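Local coordinates for beta-fructofuranosidase (Bifidobacterium adolescentis, PDB 6NOB), which belongs to glycoside hydrolase family 32 and probably hydrolyses beta-fructofuranosides such as sucrose, releasing fructose, at residues V524-D529 / G622-V627; D529-M534 / Q553-V558. All blocks are in the same frame, centred on the assembly; numbering follows the deposited sequence.

Contact 1 (V524-D529 / G622-V627); sequences VHLADD and GKIDAV
Lys623 O is gripped by two donors: Ala527 N at 3.1 Å, with an N-H...O angle of 162°, and a water that gives a hydrogen to Lys623 O from 3.0 Å. The same water also donates to Asp528 OD1, so the Asp528 carboxylate reaches Lys623 by two routes, to its O through the water and to its N directly. The direct one runs from Lys623 N to Asp528 OD2 at 2.8 Å, on the syn lone pair. A chi1 of 45° sets Asp528 CG between its own backbone N and carbonyl carbon, which turns both oxygens over Gly622 CA; glycine at this position lets the carboxylate come this close, Gly622 CA being 3.4 Å from Asp528 OD1.

Beyond this loop the backbones pair as antiparallel strands, 519-526 against 624-632, in one sheet of the C-terminal beta-sandwich of family 32 enzymes. A classic beta bulge interrupts the pairing, since Asp625 and Ala626 both face His525. His525 O accepts from Asp625 N at 2.8 Å, while His525 N donates to Ala626 O at 3.0 Å.

Val524, Leu526, Ile624 and Val627 share the inward face, where strand 614-620 meets Val524, Ile624 and Val627 through Ile618. Leu526 and Ile624 lie side by side, Leu526 CD2 being 4.1 Å from Ile624 CG1. The bulge also brings Asp625 OD2 to 3.4 Å from Ala527 CB.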
# COMPACT_ATOMS: atom_id res chain seq x y z
N VAL A 524 13.39 8.05 -22.15
CA VAL A 524 14.72 8.26 -22.70
C VAL A 524 15.21 6.96 -23.32
O VAL A 524 15.11 5.90 -22.69
CB VAL A 524 15.71 8.76 -21.63
CG1 VAL A 524 17.08 9.04 -22.25
CG2 VAL A 524 15.16 10.00 -20.94
N HIS A 525 15.74 7.05 -24.54
CA HIS A 525 16.28 5.90 -25.26
C HIS A 525 17.79 6.06 -25.40
O HIS A 525 18.25 7.03 -26.01
CB HIS A 525 15.63 5.75 -26.63
CG HIS A 525 14.24 5.19 -26.57
ND1 HIS A 525 13.99 3.86 -26.34
CD2 HIS A 525 13.03 5.79 -26.70
CE1 HIS A 525 12.68 3.65 -26.34
NE2 HIS A 525 12.08 4.81 -26.56
N LEU A 526 18.54 5.12 -24.85
CA LEU A 526 19.99 5.12 -24.93
C LEU A 526 20.46 4.14 -26.00
O LEU A 526 19.85 3.08 -26.19
CB LEU A 526 20.61 4.75 -23.57
CG LEU A 526 20.20 5.63 -22.39
CD1 LEU A 526 20.66 5.03 -21.08
CD2 LEU A 526 20.75 7.04 -22.56
N ALA A 527 21.54 4.51 -26.69
CA ALA A 527 22.03 3.73 -27.82
C ALA A 527 23.12 2.74 -27.45
O ALA A 527 23.52 1.93 -28.30
CB ALA A 527 22.56 4.67 -28.91
N ASP A 528 23.62 2.77 -26.22
CA ASP A 528 24.78 1.96 -25.85
C ASP A 528 24.76 1.73 -24.35
O ASP A 528 23.79 2.06 -23.66
CB ASP A 528 26.07 2.66 -26.30
CG ASP A 528 26.07 4.13 -25.97
OD1 ASP A 528 25.97 4.48 -24.77
OD2 ASP A 528 26.17 4.95 -26.91
N ASP A 529 25.84 1.15 -23.83
CA ASP A 529 25.99 0.85 -22.42
C ASP A 529 26.98 1.77 -21.72
O ASP A 529 27.53 1.41 -20.68
CB ASP A 529 26.40 -0.61 -22.24
CG ASP A 529 25.91 -1.20 -20.93
OD1 ASP A 529 24.67 -1.30 -20.76
OD2 ASP A 529 26.75 -1.55 -20.08
N GLY A 622 28.06 8.02 -24.06
CA GLY A 622 27.63 7.45 -25.32
C GLY A 622 26.66 8.36 -26.05
O GLY A 622 26.76 9.59 -25.96
N LYS A 623 25.72 7.76 -26.76
CA LYS A 623 24.75 8.51 -27.54
C LYS A 623 23.35 8.37 -26.95
O LYS A 623 22.96 7.29 -26.51
CB LYS A 623 24.75 8.05 -29.00
CG LYS A 623 23.82 8.88 -29.89
CD LYS A 623 23.22 8.03 -31.01
CE LYS A 623 22.49 8.90 -32.03
NZ LYS A 623 22.65 8.38 -33.42
N ILE A 624 22.62 9.48 -26.94
CA ILE A 624 21.21 9.49 -26.56
C ILE A 624 20.39 9.50 -27.85
O ILE A 624 20.53 10.41 -28.68
CB ILE A 624 20.87 10.71 -25.68
CG1 ILE A 624 21.66 10.66 -24.37
CG2 ILE A 624 19.38 10.76 -25.39
CD1 ILE A 624 22.02 12.02 -23.82
N ASP A 625 19.56 8.48 -28.03
CA ASP A 625 18.80 8.36 -29.27
C ASP A 625 17.60 9.31 -29.30
O ASP A 625 17.37 10.00 -30.30
CB ASP A 625 18.33 6.92 -29.47
CG ASP A 625 19.38 6.05 -30.15
OD1 ASP A 625 20.23 6.59 -30.89
OD2 ASP A 625 19.36 4.82 -29.93
N ALA A 626 16.84 9.37 -28.21
CA ALA A 626 15.63 10.18 -28.19
C ALA A 626 15.26 10.53 -26.76
O ALA A 626 15.62 9.81 -25.82
CB ALA A 626 14.46 9.46 -28.88
N VAL A 627 14.54 11.64 -26.61
CA VAL A 627 14.04 12.10 -25.32
C VAL A 627 12.59 12.54 -25.50
O VAL A 627 12.31 13.45 -26.29
CB VAL A 627 14.88 13.26 -24.75
CG1 VAL A 627 14.18 13.88 -23.55
CG2 VAL A 627 16.27 12.77 -24.36
O HOH W 1 24.11 6.10 -23.99

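Contact 2 (D529-M534 / Q553-V558); sequences DADAIM and QRTDGV
Arg554 leaves its strand with CG anti to the backbone N (chi1 -179°), then bends at chi3 (63°), and this bend lays the guanidinium beside the backbone of Asp529 and Ala530. Two nitrogens converge on one acceptor: Ala530 O lies 2.7 Å from Arg554 NE and 2.8 Å from Arg554 NH2. The grip is side-on but not flat, since the oxygen sits 19° out of the guanidinium plane; NH2 meets a lone pair of the carbonyl, whereas NE comes from above the carbonyl plane. Asp529 C rests 3.4 Å above one guanidinium face, toward its rim.

Asp529 OD1 is 3.5 Å from Arg554 NH1, yet well out of the guanidinium plane, so their attraction is of charges only; a water bridges the two atoms, and Arg581 is the stronger partner of Asp529 OD1.

Ala532 and Arg554 form an antiparallel hydrogen-bonded pair in the hairpin of strands 532-540 and 547-555, with Arg554 N 2.8 Å from Ala532 O. Past it, Thr555 to Val558 make a type I' turn, with positive phi at Asp556 and Gly557. Asp531 OD1 accepts from Asp556 N at 2.9 Å on its syn side, tying the turn to the neighbouring loop. A second water links Asp529 O to Gly557 N.

A leucine in place of Arg554 has no N-H to offer, so Ala530 O would probably be left without the two donors that grip it here, and Asp529 would lose a nearby positive charge, with Arg581 still beside it. Asp531 OD2 and Asp556 OD1, 4.1 Å apart, probably repel mildly. The bond from Asp556 N to Asp531 OD1 may offset that cost.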
# COMPACT_ATOMS: atom_id res chain seq x y z
N ASP A 529 25.84 1.15 -23.83
CA ASP A 529 25.99 0.85 -22.42
C ASP A 529 26.98 1.77 -21.72
O ASP A 529 27.53 1.41 -20.68
CB ASP A 529 26.40 -0.61 -22.24
CG ASP A 529 25.91 -1.20 -20.93
OD1 ASP A 529 24.67 -1.30 -20.76
OD2 ASP A 529 26.75 -1.55 -20.08
N ALA A 530 27.21 2.95 -22.28
CA ALA A 530 28.22 3.86 -21.76
C ALA A 530 27.75 4.52 -20.46
O ALA A 530 26.57 4.50 -20.11
CB ALA A 530 28.57 4.93 -22.79
N ASP A 531 28.71 5.11 -19.74
CA ASP A 531 28.40 5.83 -18.52
C ASP A 531 27.44 6.97 -18.80
O ASP A 531 27.57 7.68 -19.81
CB ASP A 531 29.68 6.36 -17.88
CG ASP A 531 30.47 5.29 -17.15
OD1 ASP A 531 30.06 4.12 -17.20
OD2 ASP A 531 31.49 5.63 -16.52
N ALA A 532 26.47 7.16 -17.91
CA ALA A 532 25.46 8.19 -18.11
C ALA A 532 24.91 8.63 -16.76
O ALA A 532 25.02 7.91 -15.76
CB ALA A 532 24.32 7.69 -19.01
N ILE A 533 24.32 9.82 -16.75
CA ILE A 533 23.76 10.41 -15.54
C ILE A 533 22.49 11.16 -15.89
O ILE A 533 22.42 11.87 -16.90
CB ILE A 533 24.79 11.34 -14.85
CG1 ILE A 533 24.18 12.00 -13.61
CG2 ILE A 533 25.30 12.40 -15.82
CD1 ILE A 533 25.17 12.20 -12.49
N MET A 534 21.46 10.98 -15.06
CA MET A 534 20.18 11.67 -15.22
C MET A 534 19.82 12.32 -13.89
O MET A 534 19.48 11.62 -12.93
CB MET A 534 19.08 10.71 -15.68
CG MET A 534 19.14 10.35 -17.16
SD MET A 534 17.96 9.07 -17.62
CE MET A 534 16.40 9.94 -17.44
N GLN A 553 22.04 6.94 -12.41
CA GLN A 553 23.41 7.00 -12.87
C GLN A 553 23.90 5.61 -13.24
O GLN A 553 23.68 4.66 -12.49
CB GLN A 553 24.32 7.62 -11.80
CG GLN A 553 25.79 7.64 -12.17
CD GLN A 553 26.59 8.54 -11.25
OE1 GLN A 553 27.52 9.22 -11.70
NE2 GLN A 553 26.24 8.55 -9.97
N ARG A 554 24.55 5.50 -14.39
CA ARG A 554 25.16 4.26 -14.83
C ARG A 554 26.68 4.43 -14.84
O ARG A 554 27.19 5.41 -15.38
CB ARG A 554 24.67 3.84 -16.21
CG ARG A 554 25.28 2.53 -16.69
CD ARG A 554 24.54 1.99 -17.90
NE ARG A 554 24.64 2.89 -19.05
CZ ARG A 554 23.94 2.75 -20.16
NH1 ARG A 554 23.08 1.74 -20.29
NH2 ARG A 554 24.09 3.62 -21.15
N THR A 555 27.38 3.46 -14.25
CA THR A 555 28.83 3.51 -14.16
C THR A 555 29.36 2.10 -14.33
O THR A 555 29.05 1.21 -13.53
CB THR A 555 29.29 4.09 -12.82
OG1 THR A 555 28.75 5.41 -12.67
CG2 THR A 555 30.80 4.16 -12.76
N ASP A 556 30.16 1.89 -15.38
CA ASP A 556 30.76 0.59 -15.69
C ASP A 556 29.69 -0.50 -15.76
O ASP A 556 29.81 -1.57 -15.17
CB ASP A 556 31.85 0.23 -14.68
CG ASP A 556 32.89 1.32 -14.54
OD1 ASP A 556 33.16 2.03 -15.54
OD2 ASP A 556 33.45 1.48 -13.44
N GLY A 557 28.62 -0.21 -16.50
CA GLY A 557 27.57 -1.17 -16.75
C GLY A 557 26.53 -1.32 -15.66
O GLY A 557 25.52 -2.01 -15.88
N VAL A 558 26.73 -0.72 -14.50
CA VAL A 558 25.80 -0.84 -13.38
C VAL A 558 24.95 0.42 -13.33
O VAL A 558 25.48 1.53 -13.22
CB VAL A 558 26.54 -1.05 -12.05
CG1 VAL A 558 25.55 -1.17 -10.90
CG2 VAL A 558 27.42 -2.29 -12.13
O HOH W 2 25.45 -3.40 -18.52
O HOH W 3 28.58 2.39 -18.20
O HOH W 4 23.07 -0.76 -18.79

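How the contacts relate
Strand 519-526 enters contact 1 first, and its loop runs through Asp529, which both contacts share, into strand 532-540. Contact 2 then closes a short loop of 18 residues when strand 547-555 returns as the hairpin partner. The chain passes on through strand 582-588, beside strand 519-526, and only after strand 614-620 does strand 624-632 close contact 1, with 92 residues between its two segments. Contact 2 is therefore nested within contact 1. One lies in each sheet of the sandwich, at the same end, with centres about 11 Å apart. Val524 CG2 and Met534 CE pack between the sheets at 3.7 Å, and Asp528 O probably accepts a weak hydrogen bond from Arg554 NH2.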